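Local structure of receptor-type adenylate cyclase GRESAG 4.1 (Trypanosoma brucei, 1FX2) at residues Ile16-Glu21 and Val134-His139; Glu56-Gly61 and Gly153-Gly158; Val170-Gln175 and Asn223-Arg228. The protein converts ATP to 3',5'-cyclic AMP and diphosphate with magnesium as cofactor, through the catalytic domain described here of a receptor-type membrane cyclase. All coordinates share one frame; numbering follows the deposited sequence. Where two conformers were deposited one is given.

Contact 1. Residues Ile16-Glu21 and Val134-His139; sequences IFTDIE and VRVGIH. With SO4 (sulfate ion), chain B.
I16-I20 and V134-H139 run antiparallel, their axes 4.6 Å apart at the closest, with F17 and G137 exchanging two backbone hydrogen bonds and D19 and R135 two more. These are neighbouring central strands of the class III cyclase sheet, whose ferredoxin-like core places strand 13-20 between 63-68 and 134-141. One face carries I16, T18, I20, V134, V136 and I138, packed toward helices 34-51 and 71-87. Here I16 and V136 lie side by side, CG2 of I16 meeting CG1 of V136 at 3.6 Å, while CG2 of T18 lies more loosely beside CG2 of V136 (4.1 Å). F17, D19 and R135 project to the other face, where the F17 ring meets F234 edge-to-face. The R135 chain leaves with CG between its backbone N and carbonyl carbon (chi1 56°) and then runs extended, which carries the guanidinium across D19: CB of D19 lies over one guanidinium face, 3.6 Å from CZ of R135. The D19 carboxylate makes no salt bridge with R135; its OD2 bonds to S63, and D19 is a predicted magnesium ligand. E168 forms a salt bridge with NE of R135; a second, from E232 to NH2, is less certain because the place of NH2 is unsure. NH1 of R135 donates a 3.0 Å bond to O3 of the sulfate, its N-H...O angle 160°.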
ATOM      1  N   ILE A  16     -11.321  -9.797 -10.074  1.00  9.25           N
ATOM      2  CA  ILE A  16     -10.625  -8.930 -11.064  1.00  8.49           C
ATOM      3  C   ILE A  16     -11.725  -8.251 -11.851  1.00  6.43           C
ATOM      4  O   ILE A  16     -12.680  -8.869 -12.330  1.00  7.95           O
ATOM      5  CB  ILE A  16      -9.920  -9.765 -12.081  1.00  7.32           C
ATOM      6  CG1 ILE A  16      -8.935 -10.781 -11.431  1.00 14.09           C
ATOM      7  CG2 ILE A  16      -9.089  -8.852 -12.983  1.00  7.70           C
ATOM      8  CD1 ILE A  16      -8.393 -11.774 -12.482  1.00 13.81           C
ATOM      9  N   PHE A  17     -11.663  -6.919 -11.943  1.00  7.17           N
ATOM     10  CA  PHE A  17     -12.542  -6.141 -12.816  1.00  6.12           C
ATOM     11  C   PHE A  17     -11.691  -5.488 -13.858  1.00  5.53           C
ATOM     12  O   PHE A  17     -10.557  -5.081 -13.611  1.00  6.45           O
ATOM     13  CB  PHE A  17     -13.298  -5.008 -12.024  1.00  8.36           C
ATOM     14  CG  PHE A  17     -14.429  -5.530 -11.218  1.00  8.60           C
ATOM     15  CD1 PHE A  17     -14.212  -6.106  -9.977  1.00 12.02           C
ATOM     16  CD2 PHE A  17     -15.709  -5.492 -11.726  1.00 10.09           C
ATOM     17  CE1 PHE A  17     -15.272  -6.651  -9.213  1.00 11.68           C
ATOM     18  CE2 PHE A  17     -16.785  -6.038 -10.941  1.00 10.95           C
ATOM     19  CZ  PHE A  17     -16.542  -6.615  -9.671  1.00 12.19           C
ATOM     20  N   THR A  18     -12.226  -5.432 -15.085  1.00  6.97           N
ATOM     21  CA  THR A  18     -11.506  -4.825 -16.210  1.00  7.63           C
ATOM     22  C   THR A  18     -12.455  -3.926 -16.966  1.00  9.48           C
ATOM     23  O   THR A  18     -13.684  -4.151 -17.044  1.00  9.39           O
ATOM     24  CB  THR A  18     -10.932  -5.852 -17.206  1.00  8.43           C
ATOM     25  OG1 THR A  18     -11.996  -6.400 -18.004  1.00 10.75           O
ATOM     26  CG2 THR A  18     -10.149  -7.010 -16.501  1.00 10.25           C
ATOM     27  N   ASP A  19     -11.850  -2.919 -17.628  1.00  7.27           N
ATOM     28  CA  ASP A  19     -12.601  -2.032 -18.546  1.00  6.03           C
ATOM     29  C   ASP A  19     -11.699  -1.486 -19.567  1.00  7.20           C
ATOM     30  O   ASP A  19     -10.461  -1.250 -19.314  1.00  8.51           O
ATOM     31  CB  ASP A  19     -13.203  -0.745 -17.871  1.00  8.31           C
ATOM     32  CG  ASP A  19     -14.520  -0.988 -17.215  1.00 16.68           C
ATOM     33  OD1 ASP A  19     -14.594  -1.277 -15.988  1.00 15.82           O
ATOM     34  OD2 ASP A  19     -15.540  -0.870 -17.889  1.00 11.82           O
ATOM     35  N   ILE A  20     -12.229  -1.256 -20.760  1.00  6.87           N
ATOM     36  CA  ILE A  20     -11.467  -0.522 -21.767  1.00  7.43           C
ATOM     37  C   ILE A  20     -11.532   0.988 -21.389  1.00  8.94           C
ATOM     38  O   ILE A  20     -12.605   1.530 -21.153  1.00 10.01           O
ATOM     39  CB  ILE A  20     -12.096  -0.689 -23.147  1.00  5.57           C
ATOM     40  CG1 ILE A  20     -11.897  -2.137 -23.624  1.00  8.97           C
ATOM     41  CG2 ILE A  20     -11.402   0.315 -24.168  1.00  9.37           C
ATOM     42  CD1 ILE A  20     -12.748  -2.425 -24.900  1.00  9.76           C
ATOM     43  N   GLU A  21     -10.392   1.660 -21.183  0.50  6.45           N
ATOM     44  CA  GLU A  21     -10.436   3.102 -20.858  0.50  4.20           C
ATOM     45  C   GLU A  21     -10.926   3.837 -22.116  0.50  5.85           C
ATOM     46  O   GLU A  21     -10.492   3.574 -23.233  0.50  7.92           O
ATOM     47  CB  GLU A  21      -9.034   3.606 -20.519  0.50  5.47           C
ATOM     48  CG  GLU A  21      -9.011   5.139 -20.242  0.50  5.67           C
ATOM     49  CD  GLU A  21      -7.623   5.690 -19.947  0.50  7.00           C
ATOM     50  OE1 GLU A  21      -6.989   6.343 -20.808  0.50  9.55           O
ATOM     51  OE2 GLU A  21      -7.212   5.560 -18.806  0.50  6.55           O
ATOM     52  N   VAL A 134      -6.548  -1.302 -21.310  1.00  6.92           N
ATOM     53  CA  VAL A 134      -7.531  -1.896 -20.369  1.00  6.34           C
ATOM     54  C   VAL A 134      -7.003  -1.599 -18.966  1.00  5.58           C
ATOM     55  O   VAL A 134      -5.817  -1.782 -18.661  1.00  7.16           O
ATOM     56  CB  VAL A 134      -7.476  -3.404 -20.574  1.00  7.82           C
ATOM     57  CG1 VAL A 134      -8.414  -4.113 -19.556  1.00  7.53           C
ATOM     58  CG2 VAL A 134      -7.999  -3.744 -21.982  1.00 10.32           C
ATOM     59  N   ARG A 135      -7.925  -1.031 -18.156  1.00  5.98           N
ATOM     60  CA  ARG A 135      -7.625  -0.835 -16.714  1.00  4.82           C
ATOM     61  C   ARG A 135      -8.098  -2.036 -15.950  1.00  5.96           C
ATOM     62  O   ARG A 135      -9.095  -2.677 -16.312  1.00  6.59           O
ATOM     63  CB  ARG A 135      -8.312   0.445 -16.170  1.00  7.75           C
ATOM     64  CG  ARG A 135      -9.784   0.481 -16.374  1.00  9.02           C
ATOM     65  CD  ARG A 135     -10.363   1.694 -15.499  1.00 11.23           C
ATOM     66  NE  ARG A 135     -11.790   1.796 -15.675  1.00 13.50           N
ATOM     67  CZ  ARG A 135     -12.323   2.553 -16.609  1.00 12.43           C
ATOM     68  NH1 ARG A 135     -11.529   3.280 -17.431  1.00 12.26           N
ATOM     69  NH2 ARG A 135     -13.663   2.599 -16.742  1.00 15.52           N
ATOM     70  N   VAL A 136      -7.330  -2.409 -14.907  1.00  6.33           N
ATOM     71  CA  VAL A 136      -7.652  -3.620 -14.138  1.00  6.49           C
ATOM     72  C   VAL A 136      -7.500  -3.345 -12.650  1.00  6.68           C
ATOM     73  O   VAL A 136      -6.509  -2.663 -12.232  1.00  7.68           O
ATOM     74  CB  VAL A 136      -6.621  -4.733 -14.517  1.00  6.73           C
ATOM     75  CG1 VAL A 136      -6.937  -6.064 -13.805  1.00  9.00           C
ATOM     76  CG2 VAL A 136      -6.637  -4.998 -16.065  1.00  8.12           C
ATOM     77  N   GLY A 137      -8.454  -3.890 -11.886  1.00  5.74           N
ATOM     78  CA  GLY A 137      -8.316  -3.803 -10.402  1.00  6.31           C
ATOM     79  C   GLY A 137      -8.469  -5.223  -9.846  1.00  7.77           C
ATOM     80  O   GLY A 137      -9.338  -6.000 -10.320  1.00  8.33           O
ATOM     81  N   ILE A 138      -7.727  -5.491  -8.773  1.00  7.87           N
ATOM     82  CA  ILE A 138      -7.730  -6.811  -8.161  1.00  8.18           C
ATOM     83  C   ILE A 138      -7.826  -6.674  -6.647  1.00  7.72           C
ATOM     84  O   ILE A 138      -7.149  -5.789  -6.072  1.00  9.10           O
ATOM     85  CB  ILE A 138      -6.400  -7.590  -8.436  1.00  8.23           C
ATOM     86  CG1 ILE A 138      -6.161  -7.710  -9.949  1.00  9.26           C
ATOM     87  CG2 ILE A 138      -6.495  -9.030  -7.816  1.00 11.00           C
ATOM     88  CD1 ILE A 138      -4.806  -8.318 -10.254  1.00  9.43           C
ATOM     89  N   HIS A 139      -8.774  -7.412  -6.043  1.00  8.88           N
ATOM     90  CA  HIS A 139      -8.831  -7.369  -4.555  1.00  7.61           C
ATOM     91  C   HIS A 139      -9.173  -8.788  -4.136  1.00  8.44           C
ATOM     92  O   HIS A 139      -9.785  -9.561  -4.863  1.00  9.30           O
ATOM     93  CB  HIS A 139      -9.955  -6.386  -4.111  1.00  8.65           C
ATOM     94  CG  HIS A 139     -10.234  -6.405  -2.646  1.00  8.53           C
ATOM     95  ND1 HIS A 139      -9.268  -6.201  -1.666  1.00  8.92           N
ATOM     96  CD2 HIS A 139     -11.409  -6.651  -2.013  1.00 11.69           C
ATOM     97  CE1 HIS A 139      -9.860  -6.318  -0.485  1.00 10.48           C
ATOM     98  NE2 HIS A 139     -11.142  -6.577  -0.656  1.00  9.91           N
TER
HETATM   99  S   SO4 B1123     -13.789   5.930 -18.797  1.00 17.76           S
HETATM  100  O1  SO4 B1123     -14.271   6.864 -19.785  1.00 23.52           O
HETATM  101  O2  SO4 B1123     -14.698   4.801 -18.577  1.00 18.92           O
HETATM  102  O3  SO4 B1123     -12.467   5.485 -19.155  1.00 14.73           O
HETATM  103  O4  SO4 B1123     -13.665   6.682 -17.521  1.00 27.16           O
HETATM  104  O   HOH W   1      -8.824   4.034 -17.085  1.00 21.35           O

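Contact 2. Residues Glu56-Gly61 and Gly153-Gly158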
ATOM      1  N   GLU A  56     -15.435 -16.677 -15.218  1.00 10.78           N
ATOM      2  CA  GLU A  56     -16.074 -15.456 -15.661  1.00 11.12           C
ATOM      3  C   GLU A  56     -17.371 -15.308 -14.908  1.00 11.50           C
ATOM      4  O   GLU A  56     -18.319 -16.126 -15.147  1.00 14.90           O
ATOM      5  CB  GLU A  56     -16.326 -15.523 -17.190  1.00 11.62           C
ATOM      6  CG  GLU A  56     -16.950 -14.226 -17.780  1.00 12.24           C
ATOM      7  CD  GLU A  56     -17.097 -14.323 -19.297  1.00 12.81           C
ATOM      8  OE1 GLU A  56     -16.308 -15.022 -19.930  1.00 15.33           O
ATOM      9  OE2 GLU A  56     -18.085 -13.697 -19.741  1.00 19.91           O
ATOM     10  N   VAL A  57     -17.541 -14.242 -14.108  1.00  9.99           N
ATOM     11  CA  VAL A  57     -18.786 -14.052 -13.366  1.00 10.98           C
ATOM     12  C   VAL A  57     -19.784 -13.430 -14.323  1.00 13.25           C
ATOM     13  O   VAL A  57     -20.949 -13.907 -14.428  1.00 14.19           O
ATOM     14  CB  VAL A  57     -18.553 -13.138 -12.148  1.00  9.91           C
ATOM     15  CG1 VAL A  57     -19.878 -12.925 -11.390  1.00 13.67           C
ATOM     16  CG2 VAL A  57     -17.419 -13.740 -11.300  1.00 10.37           C
ATOM     17  N   LYS A  58     -19.407 -12.274 -14.922  1.00 11.65           N
ATOM     18  CA  LYS A  58     -20.270 -11.636 -15.897  1.00 16.65           C
ATOM     19  C   LYS A  58     -19.522 -10.599 -16.705  1.00 18.25           C
ATOM     20  O   LYS A  58     -18.422 -10.203 -16.349  1.00 17.86           O
ATOM     21  CB  LYS A  58     -21.408 -10.951 -15.208  1.00 16.28           C
ATOM     22  CG  LYS A  58     -21.082  -9.923 -14.156  1.00 21.33           C
ATOM     23  CD  LYS A  58     -21.862 -10.246 -12.908  1.00 47.24           C
ATOM     24  CE  LYS A  58     -22.545  -9.042 -12.296  1.00 47.35           C
ATOM     25  NZ  LYS A  58     -23.612  -9.504 -11.347  1.00 37.14           N
ATOM     26  N   THR A  59     -20.098 -10.242 -17.837  1.00 14.08           N
ATOM     27  CA  THR A  59     -19.527  -9.191 -18.622  1.00 10.57           C
ATOM     28  C   THR A  59     -20.650  -8.278 -18.924  1.00 12.86           C
ATOM     29  O   THR A  59     -21.732  -8.747 -19.288  1.00 18.07           O
ATOM     30  CB  THR A  59     -18.867  -9.625 -19.902  1.00 17.30           C
ATOM     31  OG1 THR A  59     -17.856 -10.591 -19.634  1.00 35.83           O
ATOM     32  CG2 THR A  59     -18.219  -8.508 -20.500  1.00 24.23           C
ATOM     33  N   VAL A  60     -20.399  -6.963 -18.878  1.00 13.40           N
ATOM     34  CA  VAL A  60     -21.393  -5.927 -19.218  1.00 14.64           C
ATOM     35  C   VAL A  60     -20.639  -5.023 -20.194  1.00 11.20           C
ATOM     36  O   VAL A  60     -19.703  -4.337 -19.745  1.00 12.10           O
ATOM     37  CB  VAL A  60     -21.742  -5.136 -17.946  1.00 20.75           C
ATOM     38  CG1 VAL A  60     -22.710  -4.030 -18.224  1.00 24.58           C
ATOM     39  CG2 VAL A  60     -22.395  -6.096 -16.889  1.00 27.38           C
ATOM     40  N   GLY A  61     -21.008  -4.954 -21.496  1.00 11.94           N
ATOM     41  CA  GLY A  61     -20.224  -4.117 -22.413  1.00 12.14           C
ATOM     42  C   GLY A  61     -18.845  -4.696 -22.502  1.00 11.97           C
ATOM     43  O   GLY A  61     -18.663  -5.880 -22.821  1.00 12.62           O
ATOM     44  N   GLY A 153     -25.223 -19.794 -12.741  1.00 26.71           N
ATOM     45  CA  GLY A 153     -23.831 -19.439 -12.459  1.00 26.12           C
ATOM     46  C   GLY A 153     -23.691 -18.892 -11.065  1.00 21.06           C
ATOM     47  O   GLY A 153     -24.656 -18.738 -10.316  1.00 26.15           O
ATOM     48  N   TYR A 154     -22.451 -18.632 -10.665  1.00 18.63           N
ATOM     49  CA  TYR A 154     -22.233 -18.041  -9.373  1.00 15.68           C
ATOM     50  C   TYR A 154     -21.924 -16.550  -9.416  1.00 16.81           C
ATOM     51  O   TYR A 154     -21.393 -16.075 -10.376  1.00 18.87           O
ATOM     52  CB  TYR A 154     -21.056 -18.704  -8.629  1.00 17.95           C
ATOM     53  CG  TYR A 154     -21.366 -20.092  -8.174  1.00 18.33           C
ATOM     54  CD1 TYR A 154     -21.309 -21.148  -9.078  1.00 18.71           C
ATOM     55  CD2 TYR A 154     -21.700 -20.319  -6.853  1.00 24.11           C
ATOM     56  CE1 TYR A 154     -21.604 -22.452  -8.662  1.00 23.20           C
ATOM     57  CE2 TYR A 154     -21.998 -21.624  -6.428  1.00 23.67           C
ATOM     58  CZ  TYR A 154     -21.936 -22.654  -7.358  1.00 25.96           C
ATOM     59  OH  TYR A 154     -22.206 -23.949  -6.959  1.00 40.12           O
ATOM     60  N   ASP A 155     -22.343 -15.841  -8.400  1.00 15.57           N
ATOM     61  CA  ASP A 155     -22.107 -14.414  -8.255  1.00 14.00           C
ATOM     62  C   ASP A 155     -21.614 -14.080  -6.871  1.00 20.24           C
ATOM     63  O   ASP A 155     -21.739 -14.876  -5.910  1.00 15.15           O
ATOM     64  CB  ASP A 155     -23.357 -13.612  -8.584  1.00 20.21           C
ATOM     65  CG  ASP A 155     -23.030 -12.218  -9.239  1.00 29.89           C
ATOM     66  OD1 ASP A 155     -21.920 -11.582  -9.063  1.00 16.62           O
ATOM     67  OD2 ASP A 155     -23.951 -11.748  -9.943  1.00 31.25           O
ATOM     68  N   TYR A 156     -21.081 -12.872  -6.746  1.00 15.30           N
ATOM     69  CA  TYR A 156     -20.428 -12.436  -5.530  1.00 13.80           C
ATOM     70  C   TYR A 156     -20.862 -11.093  -5.132  1.00 16.70           C
ATOM     71  O   TYR A 156     -20.824 -10.198  -5.963  1.00 16.43           O
ATOM     72  CB  TYR A 156     -18.881 -12.505  -5.748  1.00 14.27           C
ATOM     73  CG  TYR A 156     -18.444 -13.878  -6.254  1.00 12.56           C
ATOM     74  CD1 TYR A 156     -18.553 -14.266  -7.616  1.00 12.70           C
ATOM     75  CD2 TYR A 156     -18.059 -14.865  -5.358  1.00 11.12           C
ATOM     76  CE1 TYR A 156     -18.323 -15.549  -8.047  1.00 15.11           C
ATOM     77  CE2 TYR A 156     -17.799 -16.137  -5.761  1.00 11.44           C
ATOM     78  CZ  TYR A 156     -17.941 -16.531  -7.125  1.00 12.27           C
ATOM     79  OH  TYR A 156     -17.777 -17.797  -7.541  1.00 14.85           O
ATOM     80  N   TYR A 157     -21.181 -10.942  -3.842  1.00 15.97           N
ATOM     81  CA  TYR A 157     -21.725  -9.712  -3.295  1.00 16.00           C
ATOM     82  C   TYR A 157     -21.040  -9.170  -2.085  1.00 14.98           C
ATOM     83  O   TYR A 157     -20.395  -9.873  -1.327  1.00 15.20           O
ATOM     84  CB  TYR A 157     -23.213  -9.972  -2.897  1.00 17.32           C
ATOM     85  CG  TYR A 157     -24.037 -10.434  -4.071  1.00 18.63           C
ATOM     86  CD1 TYR A 157     -24.312 -11.776  -4.288  1.00 23.80           C
ATOM     87  CD2 TYR A 157     -24.537  -9.499  -4.983  1.00 26.27           C
ATOM     88  CE1 TYR A 157     -25.086 -12.185  -5.400  1.00 26.20           C
ATOM     89  CE2 TYR A 157     -25.313  -9.889  -6.081  1.00 29.57           C
ATOM     90  CZ  TYR A 157     -25.583 -11.220  -6.272  1.00 25.86           C
ATOM     91  OH  TYR A 157     -26.423 -11.577  -7.303  1.00 37.88           O
ATOM     92  N   GLY A 158     -21.294  -7.886  -1.834  1.00 19.02           N
ATOM     93  CA  GLY A 158     -20.735  -7.324  -0.652  1.00 20.88           C
ATOM     94  C   GLY A 158     -19.568  -6.383  -0.806  1.00 16.94           C
ATOM     95  O   GLY A 158     -19.308  -5.854  -1.866  1.00 17.41           O
TER
HETATM   96  O   HOH W   2     -22.156 -15.877 -13.034  1.00 23.98           O
HETATM   97  O   HOH W   3     -22.135  -8.895  -8.407  1.00 38.65           O
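Both oxygens of the D155 carboxylate are engaged: NZ of K58 meets the syn lone pair of OD2 in a 2.7 Å salt bridge, while the backbone N of Y156 reaches the anti side of OD1 at 2.8 Å, 20° out of the plane. A methyl, CG1 of V57, touches the same OD1 atom at 3.4 Å, and it also meets the carbonyl oxygen of Y154. The other V57 methyl, CG2, comes obliquely to the Y156 ring, 3.8 Å from CE1. That ring also packs on A5 and I145, and its hydroxyl bonds to the carbonyl of P6. The Y154 ring turns from V57 and meets H147 edge-to-face. No backbone bond joins the segments, whose strand directions differ by 80°, with the axes 7.2 Å apart at their closest: 56-60 belongs to the outermost strand of the central sheet, whereas 154-157 forms a separate antiparallel pair with 144-147. A classic beta bulge, in which V57 and K58 both face M65 of the adjoining strand, turns these two side chains to the same general side, so that one supplies methyls and the other an ammonium group. Bends at chi2 (-129°) and chi3 of K58 swing its outer chain round, bringing NZ across the D155 chain at about a right angle. One water lies between the carbonyl oxygens of V57 and Y154. A second donates to OD1 of D155 at 2.8 Å and to the carbonyl oxygen of Y156 at 3.1 Å, and takes only a weak 3.3 Å bond from NZ of K58.

Contact 3. Residues Val170-Gln175 and Asn223-Arg228. With SO4 (sulfate ion), chain B.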
ATOM      1  N   VAL A 170     -10.233   3.535 -10.483  1.00 10.29           N
ATOM      2  CA  VAL A 170      -9.269   4.607 -10.436  1.00 10.10           C
ATOM      3  C   VAL A 170      -7.999   4.295 -11.218  1.00 10.49           C
ATOM      4  O   VAL A 170      -7.105   5.159 -11.293  1.00 10.35           O
ATOM      5  CB  VAL A 170      -8.863   4.971  -8.993  1.00 13.03           C
ATOM      6  CG1 VAL A 170     -10.180   5.414  -8.258  1.00 14.71           C
ATOM      7  CG2 VAL A 170      -8.080   3.901  -8.220  1.00 11.42           C
ATOM      8  N   ALA A 171      -7.885   3.090 -11.767  1.00  8.51           N
ATOM      9  CA  ALA A 171      -6.714   2.795 -12.576  1.00  7.81           C
ATOM     10  C   ALA A 171      -6.733   3.419 -13.950  1.00  8.97           C
ATOM     11  O   ALA A 171      -7.797   3.618 -14.535  1.00  9.55           O
ATOM     12  CB  ALA A 171      -6.594   1.245 -12.756  1.00  6.78           C
ATOM     13  N   ASN A 172      -5.528   3.692 -14.450  1.00  8.05           N
ATOM     14  CA  ASN A 172      -5.386   4.180 -15.806  1.00  7.45           C
ATOM     15  C   ASN A 172      -5.442   3.006 -16.783  1.00  7.75           C
ATOM     16  O   ASN A 172      -5.207   1.846 -16.452  1.00  8.96           O
ATOM     17  CB  ASN A 172      -4.013   4.910 -15.936  1.00  9.09           C
ATOM     18  CG  ASN A 172      -4.031   6.238 -15.269  1.00 10.94           C
ATOM     19  OD1 ASN A 172      -4.662   7.198 -15.788  1.00 17.41           O
ATOM     20  ND2 ASN A 172      -3.501   6.277 -14.022  1.00 10.89           N
ATOM     21  N   GLY A 173      -5.685   3.344 -18.057  1.00  7.26           N
ATOM     22  CA  GLY A 173      -5.634   2.300 -19.055  1.00  8.02           C
ATOM     23  C   GLY A 173      -4.223   1.751 -19.141  1.00  7.45           C
ATOM     24  O   GLY A 173      -3.233   2.490 -19.125  1.00  8.45           O
ATOM     25  N   GLY A 174      -4.141   0.422 -19.267  1.00  6.29           N
ATOM     26  CA  GLY A 174      -2.814  -0.163 -19.232  1.00  7.85           C
ATOM     27  C   GLY A 174      -2.206  -0.460 -17.868  1.00  5.77           C
ATOM     28  O   GLY A 174      -1.116  -0.985 -17.768  1.00  7.03           O
ATOM     29  N   GLN A 175      -2.888  -0.043 -16.812  1.00  6.55           N
ATOM     30  CA  GLN A 175      -2.411  -0.153 -15.434  1.00  4.92           C
ATOM     31  C   GLN A 175      -3.253  -1.207 -14.700  1.00  7.01           C
ATOM     32  O   GLN A 175      -4.459  -1.342 -14.913  1.00  7.13           O
ATOM     33  CB  GLN A 175      -2.665   1.238 -14.776  1.00  6.38           C
ATOM     34  CG  GLN A 175      -1.929   1.391 -13.385  1.00  7.30           C
ATOM     35  CD  GLN A 175      -2.066   2.794 -12.883  1.00  6.16           C
ATOM     36  OE1 GLN A 175      -3.047   3.459 -13.129  1.00 10.18           O
ATOM     37  NE2 GLN A 175      -1.097   3.249 -12.083  1.00  7.61           N
ATOM     38  N   ASN A 223       4.768   3.711 -17.700  1.00 10.46           N
ATOM     39  CA  ASN A 223       4.433   4.665 -16.656  1.00 10.33           C
ATOM     40  C   ASN A 223       3.088   5.331 -16.889  1.00  8.80           C
ATOM     41  O   ASN A 223       2.532   5.279 -18.025  1.00 10.82           O
ATOM     42  CB  ASN A 223       5.576   5.691 -16.530  1.00 12.16           C
ATOM     43  CG  ASN A 223       6.810   5.040 -15.945  1.00 18.19           C
ATOM     44  OD1 ASN A 223       6.734   4.356 -14.891  1.00 22.41           O
ATOM     45  ND2 ASN A 223       7.902   5.117 -16.656  1.00 18.26           N
ATOM     46  N   PHE A 224       2.527   5.916 -15.820  1.00 10.87           N
ATOM     47  CA  PHE A 224       1.189   6.405 -15.857  1.00 10.47           C
ATOM     48  C   PHE A 224       1.061   7.755 -15.176  1.00 11.64           C
ATOM     49  O   PHE A 224       1.873   8.185 -14.373  1.00 18.24           O
ATOM     50  CB  PHE A 224       0.295   5.408 -15.009  1.00 10.59           C
ATOM     51  CG  PHE A 224       0.414   3.996 -15.433  1.00  8.22           C
ATOM     52  CD1 PHE A 224      -0.297   3.540 -16.544  1.00  8.20           C
ATOM     53  CD2 PHE A 224       1.329   3.132 -14.810  1.00  9.44           C
ATOM     54  CE1 PHE A 224      -0.106   2.240 -17.024  1.00  8.30           C
ATOM     55  CE2 PHE A 224       1.492   1.874 -15.292  1.00  8.30           C
ATOM     56  CZ  PHE A 224       0.768   1.418 -16.405  1.00  9.69           C
ATOM     57  N   ALA A 225      -0.027   8.389 -15.527  1.00 11.43           N
ATOM     58  CA  ALA A 225      -0.428   9.615 -14.852  1.00 13.08           C
ATOM     59  C   ALA A 225      -0.970   9.267 -13.456  1.00 12.46           C
ATOM     60  O   ALA A 225      -1.098   8.124 -13.080  1.00 12.37           O
ATOM     61  CB  ALA A 225      -1.571  10.191 -15.653  1.00 18.08           C
ATOM     62  N   ALA A 226      -1.434  10.276 -12.732  1.00 12.81           N
ATOM     63  CA  ALA A 226      -2.037  10.059 -11.463  1.00 12.32           C
ATOM     64  C   ALA A 226      -3.264   9.176 -11.613  1.00 10.93           C
ATOM     65  O   ALA A 226      -3.936   9.054 -12.685  1.00 13.04           O
ATOM     66  CB  ALA A 226      -2.412  11.465 -10.887  1.00 19.71           C
ATOM     67  N   LEU A 227      -3.647   8.587 -10.482  1.00 12.31           N
ATOM     68  CA  LEU A 227      -4.860   7.757 -10.431  1.00 13.18           C
ATOM     69  C   LEU A 227      -6.083   8.621 -10.798  1.00 15.45           C
ATOM     70  O   LEU A 227      -6.096   9.854 -10.561  1.00 17.35           O
ATOM     71  CB  LEU A 227      -5.032   7.104  -9.079  1.00 11.14           C
ATOM     72  CG  LEU A 227      -3.937   6.111  -8.810  1.00 12.01           C
ATOM     73  CD1 LEU A 227      -4.267   5.366  -7.466  1.00 17.74           C
ATOM     74  CD2 LEU A 227      -3.797   5.063  -9.974  1.00 12.34           C
ATOM     75  N   ARG A 228      -7.101   7.988 -11.381  1.00 14.86           N
ATOM     76  CA  ARG A 228      -8.276   8.732 -11.807  1.00 16.61           C
ATOM     77  C   ARG A 228      -9.290   8.747 -10.665  1.00 22.82           C
ATOM     78  O   ARG A 228     -10.278   8.066 -10.702  1.00 25.70           O
ATOM     79  CB  ARG A 228      -8.882   8.050 -13.041  1.00 19.29           C
ATOM     80  CG  ARG A 228      -7.853   7.755 -14.132  1.00 21.31           C
ATOM     81  CD  ARG A 228      -8.447   7.033 -15.366  1.00 27.27           C
ATOM     82  NE  ARG A 228      -8.776   7.918 -16.486  1.00 41.92           N
ATOM     83  CZ  ARG A 228      -9.835   7.738 -17.280  1.00 42.00           C
ATOM     84  NH1 ARG A 228     -10.680   6.731 -17.045  1.00 30.64           N
ATOM     85  NH2 ARG A 228      -9.974   8.485 -18.374  1.00 29.55           N
TER
HETATM   86  S   SO4 B1123     -13.789   5.930 -18.797  1.00 17.76           S
HETATM   87  O1  SO4 B1123     -14.271   6.864 -19.785  1.00 23.52           O
HETATM   88  O2  SO4 B1123     -14.698   4.801 -18.577  1.00 18.92           O
HETATM   89  O3  SO4 B1123     -12.467   5.485 -19.155  1.00 14.73           O
HETATM   90  O4  SO4 B1123     -13.665   6.682 -17.521  1.00 27.16           O
HETATM   91  O   HOH W   4      -0.493   6.140 -11.249  1.00 12.06           O
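V170 and R228 join two irregular segments through one backbone hydrogen bond, R228 N to V170 O at 2.8 Å; beyond it 170-175 folds into a type II turn from N172 to Q175, with G174 at positive phi (84°). The Q175 side chain, its CG opposite the backbone N (chi1 -168°), reaches back over the turn and lies on the F224 ring, amide and ring planes 19° apart. Its CB sits over that ring face as a CH-pi contact, 3.8 Å from the centroid of F224. At the ring edge the carbonyl oxygen of G174 comes within 3.3 Å of CZ of F224, and R222 bonds to that same oxygen. Two donors fix the Q175 amide: OE1 accepts from the backbone N of N172 at 2.8 Å and from ND2 of N172 at 3.0 Å. ND2 of N172 also crosses to 223-228, donating to A226 O at 3.1 Å from above the carbonyl plane. A water links NE2 of Q175 to the carbonyl oxygen of A225. CD2 of L227 touches both V170 O and OE1 of Q175, 3.6 Å from each. NH1 of R228 grips sulfate oxygens O3 and O4, with R135 and the backbone N of S22 completing the grip. The sulfate probably comes from the crystallisation liquor, but this anion pocket, near the predicted magnesium ligand D19, may mark where the triphosphate binds in class III cyclases.

How the contacts relate
Contact 1 is the fully buried centre of the domain, contact 2 a surface junction and contact 3 partly buried. Contacts 1 and 2 reach the same sheet, one at its middle strands and one at an edge strand, about 14 Å apart between centres. Accordingly, backbone pairing dominates contact 1, whereas contact 2 depends on a salt bridge, methyls and water. Contact 3 has neither strand nor helix and works through side-chain amides and an aromatic ring. It adjoins contact 1 directly: V134 O meets G174 N at 2.8 Å, and both contacts contribute an arginine to one sulfate. Contact 2 lies on the opposite side of the chain's centre from contact 3.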